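PDB 4YIV: apical membrane antigen AMA1 from Toxoplasma gondii ME49, which plays an important role in host-cell invasion as part of the moving junction, the ring formed between the plasma membranes of the parasite's apical tip and the host cell. Local coordinates for residues 64-69 with 210-215; 131-136 with 344-349; 230-235 with 330-335; 243-248 with 380-385. All blocks are in the same frame, centred on the assembly; numbering follows the deposited sequence.

In the fold
Contact 3 lies in one five-stranded antiparallel sheet and strand 210-213 of contact 1 in another of the same strand order, consistent with two PAN-type domains in series. Contact 1 is complete in the chain before contact 3 begins, and their centres lie about 19 Å apart. Contact 2 crosses contact 1 along the chain and encloses contact 3; it touches both, through Ile211 on Phe345 and Leu133 and through Ile346 on Gln231. Contact 4 crosses contacts 2 and 3, its centre about 40 Å from that of contact 1 and 23 Å from that of contact 3. Contacts 2 and 4 thus link later segments back to earlier ones, helix 132-141 and strand 245-248.

Contact 1: 64-69 with 210-215; sequences KHIELQ and LIYGSA
Lys64 and Tyr212 bring their CA atoms to 5.6 Å where strand 210-213 passes the chain just before strand 65-68, without a hydrogen bond between the two segments. The strands belong to different antiparallel sheets: 210-213 sits in the five-stranded sheet of the PAN-type domain, whereas 65-68 pairs with strand 198-201. Side chains fill the junction. Lys64 leaves its backbone with CG anti to N (chi1 166°) and stays extended to its end, which carries the methylenes across the phenol ring of Tyr212. CE is the atom over the ring centre, 3.7 Å from the Tyr212 centroid in a CH-pi contact. NZ follows at 4.2 Å from the same centroid, 27° off the normal, so a cation-pi interaction adds to the packing. The ammonium is also held by three acceptors outside the contact, Gln176 OE1 and the carbonyls of Ile37 and Tyr38, which fix its place above the ring in a buried setting. Ile66 reaches the ring obliquely, its CG1 4.4 Å from Tyr212 CE2. At the other end the CB bond of Leu210 points toward residues 64-69; its side chain packs on Val160, and methyl CD1 comes to 4.2 Å from His65 CB.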
loop_
_atom_site.group_PDB
_atom_site.type_symbol
_atom_site.label_atom_id
_atom_site.label_comp_id
_atom_site.label_asym_id
_atom_site.label_seq_id
_atom_site.Cartn_x
_atom_site.Cartn_y
_atom_site.Cartn_z
ATOM N N LYS A 64 -3.882 1.696 4.644
ATOM C CA LYS A 64 -4.375 2.907 3.961
ATOM C C LYS A 64 -5.867 3.038 4.118
ATOM O O LYS A 64 -6.616 2.111 3.880
ATOM C CB LYS A 64 -4.015 2.926 2.459
ATOM C CG LYS A 64 -4.779 3.987 1.647
ATOM C CD LYS A 64 -4.339 3.979 0.186
ATOM C CE LYS A 64 -5.198 4.926 -0.691
ATOM N NZ LYS A 64 -4.592 5.110 -2.042
ATOM N N HIS A 65 -6.296 4.240 4.500
ATOM C CA HIS A 65 -7.702 4.573 4.566
ATOM C C HIS A 65 -7.848 6.027 4.121
ATOM O O HIS A 65 -6.866 6.766 4.063
ATOM C CB HIS A 65 -8.281 4.371 5.985
ATOM C CG HIS A 65 -7.516 5.044 7.078
ATOM N ND1 HIS A 65 -6.276 4.614 7.507
ATOM C CD2 HIS A 65 -7.850 6.081 7.890
ATOM C CE1 HIS A 65 -5.857 5.388 8.498
ATOM N NE2 HIS A 65 -6.790 6.294 8.743
ATOM N N ILE A 66 -9.067 6.416 3.799
ATOM C CA ILE A 66 -9.346 7.776 3.347
ATOM C C ILE A 66 -10.015 8.530 4.507
ATOM O O ILE A 66 -11.076 8.151 4.954
ATOM C CB ILE A 66 -10.250 7.788 2.118
ATOM C CG1 ILE A 66 -9.694 6.843 1.010
ATOM C CG2 ILE A 66 -10.358 9.223 1.574
ATOM C CD1 ILE A 66 -8.250 7.234 0.567
ATOM N N GLU A 67 -9.367 9.583 4.978
ATOM C CA GLU A 67 -9.879 10.377 6.070
ATOM C C GLU A 67 -10.769 11.487 5.529
ATOM O O GLU A 67 -10.323 12.243 4.662
ATOM C CB GLU A 67 -8.693 10.970 6.841
ATOM C CG GLU A 67 -9.037 11.947 7.974
ATOM C CD GLU A 67 -7.760 12.557 8.576
ATOM O OE1 GLU A 67 -7.308 12.112 9.651
ATOM O OE2 GLU A 67 -7.194 13.464 7.952
ATOM N N LEU A 68 -11.985 11.632 6.067
ATOM C CA LEU A 68 -12.938 12.607 5.529
ATOM C C LEU A 68 -12.966 13.877 6.374
ATOM O O LEU A 68 -12.532 13.872 7.519
ATOM C CB LEU A 68 -14.343 12.012 5.461
ATOM C CG LEU A 68 -14.495 10.621 4.855
ATOM C CD1 LEU A 68 -15.966 10.346 4.631
ATOM C CD2 LEU A 68 -13.728 10.486 3.564
ATOM N N GLN A 69 -13.487 14.961 5.811
ATOM C CA GLN A 69 -13.587 16.234 6.556
ATOM C C GLN A 69 -15.030 16.773 6.536
ATOM O O GLN A 69 -15.283 17.925 6.161
ATOM C CB GLN A 69 -12.609 17.262 5.974
ATOM C CG GLN A 69 -11.089 16.935 6.161
ATOM C CD GLN A 69 -10.631 16.948 7.615
ATOM O OE1 GLN A 69 -11.183 17.659 8.465
ATOM N NE2 GLN A 69 -9.609 16.153 7.906
ATOM N N LEU A 210 -7.251 -2.419 7.964
ATOM C CA LEU A 210 -7.826 -2.046 6.665
ATOM C C LEU A 210 -6.751 -2.111 5.592
ATOM O O LEU A 210 -5.647 -1.606 5.784
ATOM C CB LEU A 210 -8.410 -0.653 6.699
ATOM C CG LEU A 210 -9.582 -0.482 7.676
ATOM C CD1 LEU A 210 -10.125 0.909 7.518
ATOM C CD2 LEU A 210 -10.671 -1.527 7.465
ATOM N N ILE A 211 -7.088 -2.726 4.468
ATOM C CA ILE A 211 -6.143 -2.891 3.386
ATOM C C ILE A 211 -6.802 -2.356 2.119
ATOM O O ILE A 211 -7.809 -2.886 1.673
ATOM C CB ILE A 211 -5.749 -4.326 3.231
ATOM C CG1 ILE A 211 -5.080 -4.793 4.531
ATOM C CG2 ILE A 211 -4.768 -4.497 2.098
ATOM C CD1 ILE A 211 -5.292 -6.214 4.792
ATOM N N TYR A 212 -6.187 -1.332 1.532
ATOM C CA TYR A 212 -6.743 -0.667 0.337
ATOM C C TYR A 212 -6.111 -1.238 -0.902
ATOM O O TYR A 212 -4.917 -1.475 -0.915
ATOM C CB TYR A 212 -6.483 0.830 0.408
ATOM C CG TYR A 212 -7.191 1.659 -0.643
ATOM C CD1 TYR A 212 -6.668 1.800 -1.945
ATOM C CD2 TYR A 212 -8.333 2.356 -0.323
ATOM C CE1 TYR A 212 -7.331 2.573 -2.916
ATOM C CE2 TYR A 212 -8.986 3.146 -1.269
ATOM C CZ TYR A 212 -8.496 3.244 -2.562
ATOM O OH TYR A 212 -9.163 4.051 -3.472
ATOM N N GLY A 213 -6.893 -1.455 -1.965
ATOM C CA GLY A 213 -6.286 -1.868 -3.221
ATOM C C GLY A 213 -7.102 -1.512 -4.444
ATOM O O GLY A 213 -8.327 -1.391 -4.379
ATOM N N SER A 214 -6.437 -1.445 -5.593
ATOM C CA SER A 214 -7.169 -1.398 -6.846
ATOM C C SER A 214 -7.759 -2.783 -7.119
ATOM O O SER A 214 -7.297 -3.800 -6.570
ATOM C CB SER A 214 -6.275 -0.958 -8.010
ATOM O OG SER A 214 -5.702 -2.039 -8.682
ATOM N N ALA A 215 -8.765 -2.841 -7.984
ATOM C CA ALA A 215 -9.336 -4.131 -8.371
ATOM C C ALA A 215 -8.324 -5.005 -9.050
ATOM O O ALA A 215 -8.506 -6.237 -9.080
ATOM C CB ALA A 215 -10.528 -3.963 -9.277
#

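Contact 2: 131-136 with 344-349; sequences TDLGRC and NFIIPS
Thr131, whose OG1 stands between its backbone N and carbonyl carbon (chi1 70°), packs with CG2 3.5 Å from Ile346 C. The same torsion turns the hydroxyl inward as N-cap of helix 132-141, where OG1 accepts from Gly134 N at 3.0 Å. Leu133 has CG anti to its backbone N (chi1 177°), and its CD2 lies 3.9 Å from Ile346 CG2, the two side chains running side by side. Leu133 CB meets the edge of the Phe345 ring at CD1. Residues 344-349, after strand 329-333, thus pack on the start of helix 132-141, with Phe224 touching Thr131, Leu133 and Ile346. Phe345 O comes up to the first turn of the helix: Leu133 N gives it a 3.3 Å bond, nearly straight at 174°, while that from Asp132 N is weak. Arg135 NH2 makes a weak bond of 3.4 Å at the guanidinium edge to Ser349 OG, itself hydrogen-bonded to Ser130 O; Arg135 NH1 forms a salt bridge with Asp132 OD1, and Asp132 OD2 also pairs with Arg166. The Phe345 carbonyl, from a short 3-10 turn, meets the helix N-terminus, where the dipole would probably favour the partial negative charge of its oxygen and the carboxylate of Asp132.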
loop_
_atom_site.group_PDB
_atom_site.type_symbol
_atom_site.label_atom_id
_atom_site.label_comp_id
_atom_site.label_asym_id
_atom_site.label_seq_id
_atom_site.Cartn_x
_atom_site.Cartn_y
_atom_site.Cartn_z
ATOM N N THR A 131 -6.000 -16.931 -0.640
ATOM C CA THR A 131 -5.943 -16.182 0.633
ATOM C C THR A 131 -7.178 -15.317 0.748
ATOM O O THR A 131 -7.813 -14.991 -0.261
ATOM C CB THR A 131 -4.687 -15.276 0.796
ATOM O OG1 THR A 131 -4.768 -14.149 -0.116
ATOM C CG2 THR A 131 -3.414 -16.054 0.580
ATOM N N ASP A 132 -7.540 -14.946 1.974
ATOM C CA ASP A 132 -8.777 -14.198 2.148
ATOM C C ASP A 132 -8.583 -12.836 1.496
ATOM O O ASP A 132 -9.489 -12.343 0.824
ATOM C CB ASP A 132 -9.160 -14.050 3.630
ATOM C CG ASP A 132 -9.838 -15.326 4.193
ATOM O OD1 ASP A 132 -10.216 -16.215 3.401
ATOM O OD2 ASP A 132 -9.984 -15.450 5.429
ATOM N N LEU A 133 -7.407 -12.232 1.684
ATOM C CA LEU A 133 -7.165 -10.923 1.061
ATOM C C LEU A 133 -7.284 -11.036 -0.465
ATOM O O LEU A 133 -7.903 -10.198 -1.149
ATOM C CB LEU A 133 -5.800 -10.380 1.454
ATOM C CG LEU A 133 -5.425 -9.031 0.775
ATOM C CD1 LEU A 133 -6.470 -7.947 1.009
ATOM C CD2 LEU A 133 -4.067 -8.520 1.292
ATOM N N GLY A 134 -6.700 -12.093 -1.012
ATOM C CA GLY A 134 -6.840 -12.362 -2.429
ATOM C C GLY A 134 -8.251 -12.593 -2.909
ATOM O O GLY A 134 -8.575 -12.209 -4.026
ATOM N N ARG A 135 -9.094 -13.224 -2.087
ATOM C CA ARG A 135 -10.479 -13.474 -2.445
ATOM C C ARG A 135 -11.228 -12.153 -2.557
ATOM O O ARG A 135 -12.092 -11.969 -3.439
ATOM C CB ARG A 135 -11.167 -14.371 -1.407
ATOM C CG ARG A 135 -10.673 -15.824 -1.416
ATOM C CD ARG A 135 -11.442 -16.730 -0.428
ATOM N NE ARG A 135 -10.866 -18.068 -0.583
ATOM C CZ ARG A 135 -9.887 -18.571 0.164
ATOM N NH1 ARG A 135 -9.413 -17.911 1.227
ATOM N NH2 ARG A 135 -9.395 -19.775 -0.147
ATOM N N CYS A 136 -10.869 -11.217 -1.696
ATOM C CA CYS A 136 -11.519 -9.899 -1.746
ATOM C C CYS A 136 -11.101 -9.170 -3.034
ATOM O O CYS A 136 -11.942 -8.645 -3.783
ATOM C CB CYS A 136 -11.178 -9.095 -0.500
ATOM S SG CYS A 136 -11.861 -7.397 -0.455
ATOM N N ASN A 344 -2.534 -14.297 9.187
ATOM C CA ASN A 344 -2.977 -15.569 8.677
ATOM C C ASN A 344 -3.811 -15.389 7.425
ATOM O O ASN A 344 -3.947 -16.317 6.631
ATOM C CB ASN A 344 -3.767 -16.342 9.744
ATOM C CG ASN A 344 -4.950 -15.564 10.276
ATOM O OD1 ASN A 344 -5.373 -14.565 9.688
ATOM N ND2 ASN A 344 -5.490 -16.012 11.407
ATOM N N PHE A 345 -4.365 -14.194 7.218
ATOM C CA PHE A 345 -5.261 -14.022 6.074
ATOM C C PHE A 345 -4.533 -13.780 4.745
ATOM O O PHE A 345 -5.193 -13.549 3.718
ATOM C CB PHE A 345 -6.270 -12.892 6.314
ATOM C CG PHE A 345 -5.654 -11.562 6.638
ATOM C CD1 PHE A 345 -5.253 -10.709 5.630
ATOM C CD2 PHE A 345 -5.529 -11.134 7.955
ATOM C CE1 PHE A 345 -4.726 -9.455 5.921
ATOM C CE2 PHE A 345 -4.994 -9.877 8.242
ATOM C CZ PHE A 345 -4.596 -9.050 7.223
ATOM N N ILE A 346 -3.202 -13.848 4.750
ATOM C CA ILE A 346 -2.442 -13.963 3.493
ATOM C C ILE A 346 -1.582 -15.241 3.441
ATOM O O ILE A 346 -0.652 -15.329 2.665
ATOM C CB ILE A 346 -1.523 -12.721 3.245
ATOM C CG1 ILE A 346 -0.387 -12.636 4.262
ATOM C CG2 ILE A 346 -2.358 -11.439 3.240
ATOM C CD1 ILE A 346 0.749 -11.730 3.790
ATOM N N ILE A 347 -1.882 -16.232 4.269
ATOM C CA ILE A 347 -1.217 -17.547 4.131
ATOM C C ILE A 347 -2.060 -18.445 3.241
ATOM O O ILE A 347 -3.256 -18.635 3.496
ATOM C CB ILE A 347 -0.982 -18.199 5.506
ATOM C CG1 ILE A 347 -0.007 -17.323 6.286
ATOM C CG2 ILE A 347 -0.369 -19.608 5.330
ATOM C CD1 ILE A 347 0.128 -17.683 7.717
ATOM N N PRO A 348 -1.471 -18.967 2.136
ATOM C CA PRO A 348 -2.348 -19.684 1.208
ATOM C C PRO A 348 -2.961 -20.958 1.824
ATOM O O PRO A 348 -2.300 -21.617 2.613
ATOM C CB PRO A 348 -1.403 -20.042 0.053
ATOM C CG PRO A 348 -0.349 -19.050 0.116
ATOM C CD PRO A 348 -0.138 -18.754 1.550
ATOM N N SER A 349 -4.191 -21.273 1.450
ATOM C CA SER A 349 -4.882 -22.490 1.876
ATOM C C SER A 349 -4.609 -23.712 0.988
ATOM O O SER A 349 -5.339 -24.697 1.021
ATOM C CB SER A 349 -6.367 -22.227 1.883
ATOM O OG SER A 349 -6.800 -21.850 0.604
HETATM O O HOH W 1 -6.245 -16.710 4.096
#

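Contact 3: 230-235 with 330-335; sequences NQALRG and VSYTAA
Leu233 and Ser331 form an antiparallel hydrogen-bonded pair. Leu233 N donates to Ser331 O at 2.9 Å, in the carbonyl plane, and Ser331 N returns the bond to Leu233 O at 2.9 Å, its donor tilted 27° from that carbonyl's plane. One residue on, Arg234 faces Val330 as a non-hydrogen-bonded pair, and Val330 CA makes a CA-H...O contact of 3.5 Å with Leu233 O. The side chains of Leu233 and Ser331 share one face, those of Arg234 and Val330 the other. Where the ladder ends, Ala232 takes over: its methyl CB sits 3.5 Å from Tyr332 CE1, approaching the ring obliquely, and 3.8 Å from Val330 CG1. That branch of Val330 is anti to the backbone N (chi1 -178°), which brings it to Ala232.

A water 2.9 Å from Gln231 O can donate to both that carbonyl and Ser331 O, although further acceptors compete for its protons; it lies between the segments just beyond the last direct pair. Farther out, Tyr332 meets the ring of Trp267 in helix 263-272 with the planes at about 60°, and Ser331 OG is bonded to Tyr236 O. Thr333 closes the strand with an ST turn, its OG1 accepting from Ala335 N at 3.1 Å. At the other end the chain turns a corner at Gly235, whose phi is positive, and strand 236-242 enters a three-stranded sheet. Strand 233-234 is a short edge strand of an antiparallel five-stranded sheet, order 1-5-3-4-2, which matches that of the preceding domain, consistent with the second PAN-type fold of AMA1.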
loop_
_atom_site.group_PDB
_atom_site.type_symbol
_atom_site.label_atom_id
_atom_site.label_comp_id
_atom_site.label_asym_id
_atom_site.label_seq_id
_atom_site.Cartn_x
_atom_site.Cartn_y
_atom_site.Cartn_z
ATOM N N ASN A 230 4.605 -6.758 1.601
ATOM C CA ASN A 230 3.426 -6.692 2.456
ATOM C C ASN A 230 3.711 -6.339 3.903
ATOM O O ASN A 230 2.962 -5.582 4.533
ATOM C CB ASN A 230 2.680 -8.027 2.418
ATOM C CG ASN A 230 2.153 -8.349 1.028
ATOM O OD1 ASN A 230 1.353 -7.596 0.482
ATOM N ND2 ASN A 230 2.617 -9.447 0.440
ATOM N N GLN A 231 4.805 -6.884 4.418
ATOM C CA GLN A 231 5.227 -6.646 5.796
ATOM C C GLN A 231 6.517 -5.824 5.935
ATOM O O GLN A 231 7.373 -5.801 5.046
ATOM C CB GLN A 231 5.427 -7.984 6.510
ATOM C CG GLN A 231 4.182 -8.481 7.252
ATOM C CD GLN A 231 2.988 -8.664 6.334
ATOM O OE1 GLN A 231 2.026 -7.885 6.346
ATOM N NE2 GLN A 231 3.061 -9.682 5.512
ATOM N N ALA A 232 6.624 -5.135 7.057
ATOM C CA ALA A 232 7.877 -4.498 7.482
ATOM C C ALA A 232 9.002 -5.551 7.573
ATOM O O ALA A 232 8.754 -6.749 7.764
ATOM C CB ALA A 232 7.681 -3.821 8.808
ATOM N N LEU A 233 10.233 -5.107 7.410
ATOM C CA LEU A 233 11.384 -6.009 7.446
ATOM C C LEU A 233 12.276 -5.637 8.615
ATOM O O LEU A 233 12.967 -4.615 8.601
ATOM C CB LEU A 233 12.161 -5.952 6.120
ATOM C CG LEU A 233 13.502 -6.697 6.035
ATOM C CD1 LEU A 233 13.280 -8.184 6.068
ATOM C CD2 LEU A 233 14.259 -6.332 4.773
ATOM N N ARG A 234 12.262 -6.491 9.633
ATOM C CA ARG A 234 12.956 -6.214 10.879
ATOM C C ARG A 234 14.419 -6.590 10.744
ATOM O O ARG A 234 14.723 -7.612 10.135
ATOM C CB ARG A 234 12.311 -7.003 12.037
ATOM C CG ARG A 234 12.888 -6.687 13.397
ATOM C CD ARG A 234 12.058 -7.292 14.522
ATOM N NE ARG A 234 11.967 -8.745 14.405
ATOM C CZ ARG A 234 12.744 -9.615 15.050
ATOM N NH1 ARG A 234 13.685 -9.199 15.893
ATOM N NH2 ARG A 234 12.569 -10.916 14.851
ATOM N N GLY A 235 15.312 -5.764 11.296
ATOM C CA GLY A 235 16.720 -6.121 11.441
ATOM C C GLY A 235 17.615 -5.853 10.245
ATOM O O GLY A 235 18.763 -6.306 10.184
ATOM N N VAL A 330 14.312 -1.116 11.243
ATOM C CA VAL A 330 13.195 -1.752 10.541
ATOM C C VAL A 330 12.994 -0.990 9.228
ATOM O O VAL A 330 12.904 0.251 9.253
ATOM C CB VAL A 330 11.868 -1.729 11.363
ATOM C CG1 VAL A 330 10.755 -2.456 10.594
ATOM C CG2 VAL A 330 12.049 -2.363 12.745
ATOM N N SER A 331 12.938 -1.733 8.123
ATOM C CA SER A 331 12.666 -1.182 6.794
ATOM C C SER A 331 11.207 -1.315 6.397
ATOM O O SER A 331 10.610 -2.400 6.495
ATOM C CB SER A 331 13.571 -1.858 5.771
ATOM O OG SER A 331 14.933 -1.467 5.968
ATOM N N TYR A 332 10.653 -0.182 5.952
ATOM C CA TYR A 332 9.242 0.013 5.622
ATOM C C TYR A 332 9.081 0.441 4.183
ATOM O O TYR A 332 10.008 0.994 3.590
ATOM C CB TYR A 332 8.618 1.100 6.499
ATOM C CG TYR A 332 8.661 0.805 7.989
ATOM C CD1 TYR A 332 7.910 -0.239 8.545
ATOM C CD2 TYR A 332 9.454 1.557 8.829
ATOM C CE1 TYR A 332 7.951 -0.501 9.910
ATOM C CE2 TYR A 332 9.495 1.306 10.197
ATOM C CZ TYR A 332 8.741 0.274 10.725
ATOM O OH TYR A 332 8.797 0.036 12.079
ATOM N N THR A 333 7.907 0.201 3.622
ATOM C CA THR A 333 7.550 0.841 2.373
ATOM C C THR A 333 6.178 1.434 2.483
ATOM O O THR A 333 5.393 1.128 3.408
ATOM C CB THR A 333 7.566 -0.132 1.160
ATOM O OG1 THR A 333 6.387 -0.936 1.165
ATOM C CG2 THR A 333 8.777 -1.002 1.195
ATOM N N ALA A 334 5.883 2.327 1.538
ATOM C CA ALA A 334 4.581 2.926 1.442
ATOM C C ALA A 334 3.458 1.903 1.316
ATOM O O ALA A 334 2.298 2.164 1.708
ATOM C CB ALA A 334 4.571 3.918 0.229
ATOM N N ALA A 335 3.775 0.733 0.762
ATOM C CA ALA A 335 2.738 -0.272 0.499
ATOM C C ALA A 335 2.472 -1.198 1.693
ATOM O O ALA A 335 1.352 -1.697 1.853
ATOM C CB ALA A 335 3.119 -1.135 -0.709
HETATM O O HOH W 2 6.729 -2.890 3.225
HETATM O O HOH W 3 9.182 -3.733 4.189
#

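Contact 4: 243-248 with 380-385; sequences KGRCLD and ACKRQK
Arg245 presents its guanidinium group between two aliphatic groups: Lys382 CB lies over the centre of one face, 4.1 Å from CZ of Arg245, and Leu247 CD2 lies over the opposite face. The chain of Arg245 is extended from CG to NE, which carries the group out to residues 380-383, where Cys381 and Lys382 form a G1 beta bulge opposite Asp377. Its nitrogens find their partners outside the contact: NE makes a salt bridge with Asp377, NH2 one with Glu251, and NH1 a hydrogen bond to Ser397. Nearer the backbone, Gln384 has its chain bent at chi2 (75°), so that its amide turns toward strand 245-248. Its OE1 accepts from Cys246 N at 3.1 Å, with the donor 39° out of the carbonyl plane, and a water donates to the same oxygen at 3.0 Å. NE2 is held by Thr386 and Ser395, while Cys246 itself is fixed by its disulfide to Cys322. Contact 4 joins strand 245-248, of what is probably the second PAN-type domain, to the C-terminal sheet. The buried arginine would be costly alone, but the carboxylates of Asp377 and Glu251 probably balance its charge.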
loop_
_atom_site.group_PDB
_atom_site.type_symbol
_atom_site.label_atom_id
_atom_site.label_comp_id
_atom_site.label_asym_id
_atom_site.label_seq_id
_atom_site.Cartn_x
_atom_site.Cartn_y
_atom_site.Cartn_z
ATOM N N LYS A 243 29.856 0.418 -5.881
ATOM C CA LYS A 243 31.293 0.282 -5.619
ATOM C C LYS A 243 31.588 -0.990 -4.827
ATOM O O LYS A 243 32.234 -0.952 -3.772
ATOM C CB LYS A 243 31.810 1.507 -4.864
ATOM C CG LYS A 243 31.615 2.823 -5.618
ATOM C CD LYS A 243 31.891 4.056 -4.730
ATOM C CE LYS A 243 30.738 4.347 -3.747
ATOM N NZ LYS A 243 31.081 5.353 -2.682
ATOM N N GLY A 244 31.067 -2.106 -5.323
ATOM C CA GLY A 244 31.282 -3.397 -4.707
ATOM C C GLY A 244 30.855 -3.544 -3.262
ATOM O O GLY A 244 31.366 -4.425 -2.571
ATOM N N ARG A 245 29.930 -2.716 -2.779
ATOM C CA ARG A 245 29.370 -2.971 -1.450
ATOM C C ARG A 245 27.935 -2.453 -1.313
ATOM O O ARG A 245 27.404 -1.822 -2.227
ATOM C CB ARG A 245 30.258 -2.367 -0.362
ATOM C CG ARG A 245 30.461 -0.884 -0.431
ATOM C CD ARG A 245 31.317 -0.418 0.742
ATOM N NE ARG A 245 31.383 1.043 0.832
ATOM C CZ ARG A 245 30.733 1.786 1.732
ATOM N NH1 ARG A 245 29.964 1.223 2.656
ATOM N NH2 ARG A 245 30.854 3.107 1.715
ATOM N N CYS A 246 27.307 -2.742 -0.179
ATOM C CA CYS A 246 25.917 -2.335 0.004
ATOM C C CYS A 246 25.891 -1.045 0.783
ATOM O O CYS A 246 26.326 -0.990 1.939
ATOM C CB CYS A 246 25.079 -3.403 0.727
ATOM S SG CYS A 246 23.301 -2.922 0.772
ATOM N N LEU A 247 25.405 0.009 0.135
ATOM C CA LEU A 247 25.253 1.301 0.807
ATOM C C LEU A 247 23.809 1.459 1.280
ATOM O O LEU A 247 22.879 1.526 0.459
ATOM C CB LEU A 247 25.605 2.463 -0.116
ATOM C CG LEU A 247 26.935 2.478 -0.882
ATOM C CD1 LEU A 247 27.267 3.888 -1.276
ATOM C CD2 LEU A 247 28.037 1.912 -0.069
ATOM N N ASP A 248 23.610 1.527 2.584
ATOM C CA ASP A 248 22.265 1.782 3.055
ATOM C C ASP A 248 21.962 3.239 2.754
ATOM O O ASP A 248 22.864 4.008 2.446
ATOM C CB ASP A 248 22.079 1.471 4.533
ATOM C CG ASP A 248 22.809 2.436 5.464
ATOM O OD1 ASP A 248 22.392 3.610 5.605
ATOM O OD2 ASP A 248 23.769 1.991 6.127
ATOM N N ALA A 380 35.271 5.696 0.133
ATOM C CA ALA A 380 34.720 5.746 1.491
ATOM C C ALA A 380 35.639 5.039 2.485
ATOM O O ALA A 380 35.504 5.200 3.698
ATOM C CB ALA A 380 33.315 5.124 1.524
ATOM N N CYS A 381 36.578 4.265 1.958
ATOM C CA CYS A 381 37.504 3.508 2.783
ATOM C C CYS A 381 36.736 2.568 3.711
ATOM O O CYS A 381 36.804 2.676 4.938
ATOM C CB CYS A 381 38.409 4.446 3.577
ATOM S SG CYS A 381 40.038 3.727 3.891
ATOM N N LYS A 382 35.992 1.659 3.089
ATOM C CA LYS A 382 35.299 0.581 3.776
ATOM C C LYS A 382 35.198 -0.592 2.802
ATOM O O LYS A 382 35.434 -0.426 1.606
ATOM C CB LYS A 382 33.920 1.035 4.256
ATOM C CG LYS A 382 33.949 1.966 5.462
ATOM C CD LYS A 382 32.587 2.600 5.704
ATOM C CE LYS A 382 32.460 3.175 7.107
ATOM N NZ LYS A 382 32.842 2.198 8.160
ATOM N N ARG A 383 34.870 -1.776 3.311
ATOM C CA ARG A 383 34.708 -2.962 2.464
ATOM C C ARG A 383 33.507 -3.802 2.891
ATOM O O ARG A 383 33.155 -3.862 4.074
ATOM C CB ARG A 383 35.974 -3.820 2.500
ATOM C CG ARG A 383 36.524 -3.974 3.899
ATOM C CD ARG A 383 37.902 -4.599 3.940
ATOM N NE ARG A 383 38.276 -4.835 5.325
ATOM C CZ ARG A 383 38.520 -3.876 6.215
ATOM N NH1 ARG A 383 38.464 -2.587 5.886
ATOM N NH2 ARG A 383 38.835 -4.216 7.452
ATOM N N GLN A 384 32.884 -4.458 1.921
ATOM C CA GLN A 384 31.755 -5.326 2.216
ATOM C C GLN A 384 32.199 -6.512 3.058
ATOM O O GLN A 384 33.300 -7.035 2.892
ATOM C CB GLN A 384 31.102 -5.820 0.929
ATOM C CG GLN A 384 29.965 -6.822 1.122
ATOM C CD GLN A 384 28.671 -6.182 1.626
ATOM O OE1 GLN A 384 28.513 -4.956 1.605
ATOM N NE2 GLN A 384 27.736 -7.020 2.081
ATOM N N LYS A 385 31.326 -6.915 3.972
ATOM C CA LYS A 385 31.498 -8.131 4.746
ATOM C C LYS A 385 30.172 -8.882 4.757
ATOM O O LYS A 385 29.201 -8.450 5.375
ATOM C CB LYS A 385 31.952 -7.816 6.172
ATOM C CG LYS A 385 32.327 -9.055 6.964
ATOM C CD LYS A 385 32.646 -8.744 8.421
ATOM C CE LYS A 385 32.795 -10.036 9.229
ATOM N NZ LYS A 385 32.579 -9.798 10.680
HETATM O O HOH W 4 27.700 -2.661 3.277
#